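Local atomic coordinates of hyaluronidase-phage associated (Streptococcus pyogenes, PDB entry 2WB3), a protein that probably cleaves hyaluronan by a lyase (elimination) reaction as part of the tail fibre of a streptococcal phage. Residues 45-49 and 61-65. Residues are numbered along the deposited sequence; the frame is centred on the assembly and turned at random.
Sequences KITHE and AAALS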
ATOM      1  N   LYS A  45       9.754  -7.658 -12.328  1.00 16.98           N
ATOM      2  CA  LYS A  45      10.792  -8.678 -12.198  1.00 17.36           C
ATOM      3  C   LYS A  45      10.420  -9.575 -11.021  1.00 16.29           C
ATOM      4  O   LYS A  45      10.114  -9.073  -9.951  1.00 19.05           O
ATOM      5  CB  LYS A  45      12.120  -7.988 -11.866  1.00 17.85           C
ATOM      6  CG  LYS A  45      13.328  -8.854 -11.469  1.00 21.12           C
ATOM      7  CD  LYS A  45      13.782  -9.759 -12.575  1.00 24.68           C
ATOM      8  CE  LYS A  45      15.023 -10.629 -12.152  1.00 32.25           C
ATOM      9  NZ  LYS A  45      16.263  -9.853 -11.751  1.00 33.10           N
ATOM     10  N   ILE A  46      10.414 -10.874 -11.253  1.00 17.21           N
ATOM     11  CA  ILE A  46      10.068 -11.810 -10.183  1.00 18.43           C
ATOM     12  C   ILE A  46      11.325 -12.657  -9.983  1.00 20.15           C
ATOM     13  O   ILE A  46      11.821 -13.268 -10.918  1.00 20.15           O
ATOM     14  CB  ILE A  46       8.894 -12.746 -10.562  1.00 17.65           C
ATOM     15  CG1 ILE A  46       7.619 -11.983 -10.999  1.00 16.70           C
ATOM     16  CG2 ILE A  46       8.545 -13.634  -9.338  1.00 20.85           C
ATOM     17  CD1 ILE A  46       6.478 -12.943 -11.552  1.00 18.03           C
ATOM     18  N   THR A  47      11.811 -12.710  -8.744  1.00 20.72           N
ATOM     19  CA  THR A  47      12.869 -13.644  -8.381  1.00 20.17           C
ATOM     20  C   THR A  47      12.416 -14.703  -7.396  1.00 20.46           C
ATOM     21  O   THR A  47      11.898 -14.407  -6.359  1.00 20.31           O
ATOM     22  CB  THR A  47      14.050 -12.937  -7.776  1.00 23.04           C
ATOM     23  OG1 THR A  47      14.534 -12.044  -8.760  1.00 24.91           O
ATOM     24  CG2 THR A  47      15.231 -13.924  -7.470  1.00 22.98           C
ATOM     25  N   HIS A  48      12.644 -15.963  -7.737  1.00 19.95           N
ATOM     26  CA  HIS A  48      12.409 -16.999  -6.738  1.00 19.81           C
ATOM     27  C   HIS A  48      13.791 -17.458  -6.278  1.00 19.04           C
ATOM     28  O   HIS A  48      14.597 -17.801  -7.109  1.00 19.91           O
ATOM     29  CB  HIS A  48      11.698 -18.185  -7.349  1.00 19.09           C
ATOM     30  CG  HIS A  48      11.579 -19.324  -6.386  1.00 21.81           C
ATOM     31  ND1 HIS A  48      12.581 -20.245  -6.234  1.00 22.61           N
ATOM     32  CD2 HIS A  48      10.660 -19.609  -5.430  1.00 23.27           C
ATOM     33  CE1 HIS A  48      12.278 -21.083  -5.254  1.00 22.82           C
ATOM     34  NE2 HIS A  48      11.119 -20.723  -4.748  1.00 24.05           N
ATOM     35  N   GLU A  49      13.996 -17.535  -4.969  1.00 20.39           N
ATOM     36  CA  GLU A  49      15.227 -18.042  -4.359  1.00 21.02           C
ATOM     37  C   GLU A  49      14.915 -19.326  -3.561  1.00 20.47           C
ATOM     38  O   GLU A  49      13.974 -19.370  -2.793  1.00 22.08           O
ATOM     39  CB  GLU A  49      15.770 -16.974  -3.408  1.00 21.06           C
ATOM     40  CG  GLU A  49      17.197 -17.239  -2.928  1.00 23.65           C
ATOM     41  CD  GLU A  49      17.624 -16.292  -1.841  1.00 31.76           C
ATOM     42  OE1 GLU A  49      17.201 -15.114  -1.865  1.00 33.06           O
ATOM     43  OE2 GLU A  49      18.395 -16.736  -0.958  1.00 29.01           O
ATOM     44  N   ALA A  61       8.270 -25.518  -6.703  1.00 22.55           N
ATOM     45  CA  ALA A  61       8.091 -24.082  -6.568  1.00 21.91           C
ATOM     46  C   ALA A  61       8.147 -23.512  -7.973  1.00 21.10           C
ATOM     47  O   ALA A  61       8.596 -24.187  -8.888  1.00 20.75           O
ATOM     48  CB  ALA A  61       9.223 -23.451  -5.723  1.00 22.79           C
ATOM     49  N   ALA A  62       7.757 -22.252  -8.122  1.00 20.60           N
ATOM     50  CA  ALA A  62       7.824 -21.571  -9.415  1.00 20.93           C
ATOM     51  C   ALA A  62       8.013 -20.072  -9.155  1.00 20.56           C
ATOM     52  O   ALA A  62       7.712 -19.599  -8.097  1.00 20.28           O
ATOM     53  CB  ALA A  62       6.499 -21.846 -10.250  1.00 20.98           C
ATOM     54  N   ALA A  63       8.581 -19.321 -10.100  1.00 21.01           N
ATOM     55  CA  ALA A  63       8.549 -17.870  -9.959  1.00 19.61           C
ATOM     56  C   ALA A  63       7.131 -17.380 -10.200  1.00 19.28           C
ATOM     57  O   ALA A  63       6.686 -16.488  -9.534  1.00 18.41           O
ATOM     58  CB  ALA A  63       9.506 -17.236 -10.987  1.00 19.89           C
ATOM     59  N   LEU A  64       6.451 -17.904 -11.212  1.00 18.96           N
ATOM     60  CA  LEU A  64       5.088 -17.430 -11.510  1.00 19.73           C
ATOM     61  C   LEU A  64       4.155 -18.630 -11.628  1.00 18.88           C
ATOM     62  O   LEU A  64       4.431 -19.541 -12.409  1.00 19.99           O
ATOM     63  CB  LEU A  64       5.082 -16.670 -12.827  1.00 17.28           C
ATOM     64  CG  LEU A  64       3.645 -16.338 -13.343  1.00 19.45           C
ATOM     65  CD1 LEU A  64       2.922 -15.390 -12.382  1.00 14.60           C
ATOM     66  CD2 LEU A  64       3.799 -15.680 -14.698  1.00 18.58           C
ATOM     67  N   SER A  65       3.066 -18.633 -10.862  1.00 19.45           N
ATOM     68  CA  SER A  65       2.151 -19.750 -10.933  1.00 18.21           C
ATOM     69  C   SER A  65       0.774 -19.157 -11.355  1.00 17.79           C
ATOM     70  O   SER A  65       0.303 -18.194 -10.769  1.00 18.46           O
ATOM     71  CB  SER A  65       2.034 -20.453  -9.545  1.00 18.73           C
ATOM     72  OG  SER A  65       0.957 -21.407  -9.664  1.00 20.30           O
TER
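Ile46 and His48, which meet residues 61-65, each set a carbon anti to the backbone N: CG2 in Ile46, whose CG1 lies beside that nitrogen (chi1 -55°), and the ring carbon CG in His48 (chi1 174°). Both side chains point into the interior of the triple-stranded beta-helix, in which strands of three subunits pair in parallel. Ile46, Thr47 and His48 form parallel pairs with both partner chains; within one subunit, side chains of 45-49 pack on the methyls and backbone of 61-65. A beta-branched isoleucine suits this place because its two arms spread over the corner: both lie by the carbonyl O of Ala63, and the longer one goes on to Leu64. CG2 is 3.4 Å from Ala63 O and also meets the Ala63 methyl. CD1, extended by a chi2 of 173°, arrives 4.2 Å from Leu64 CB, the two side chains passing at a slant. At Ala63 the chain turns a corner toward the strand that follows, and the small methyl of Ala63 is consistent with the close approach of the backbones: the CA atoms of His48 and Ala63 are 5.1 Å apart. His48 CB sits 4.1 Å from Ala63 CA. The imidazole has the small methyl of Ala61 beside it, approaching obliquely. Histidine, flat yet polar, can pack against these alanines and still use its far nitrogen: NE2 is hydrogen-bonded to the backbone O of Glu38 of a second subunit, which ties the buried ring across the interface. That same NE2 is the ring atom nearest Ala61, 3.5 Å from its CB.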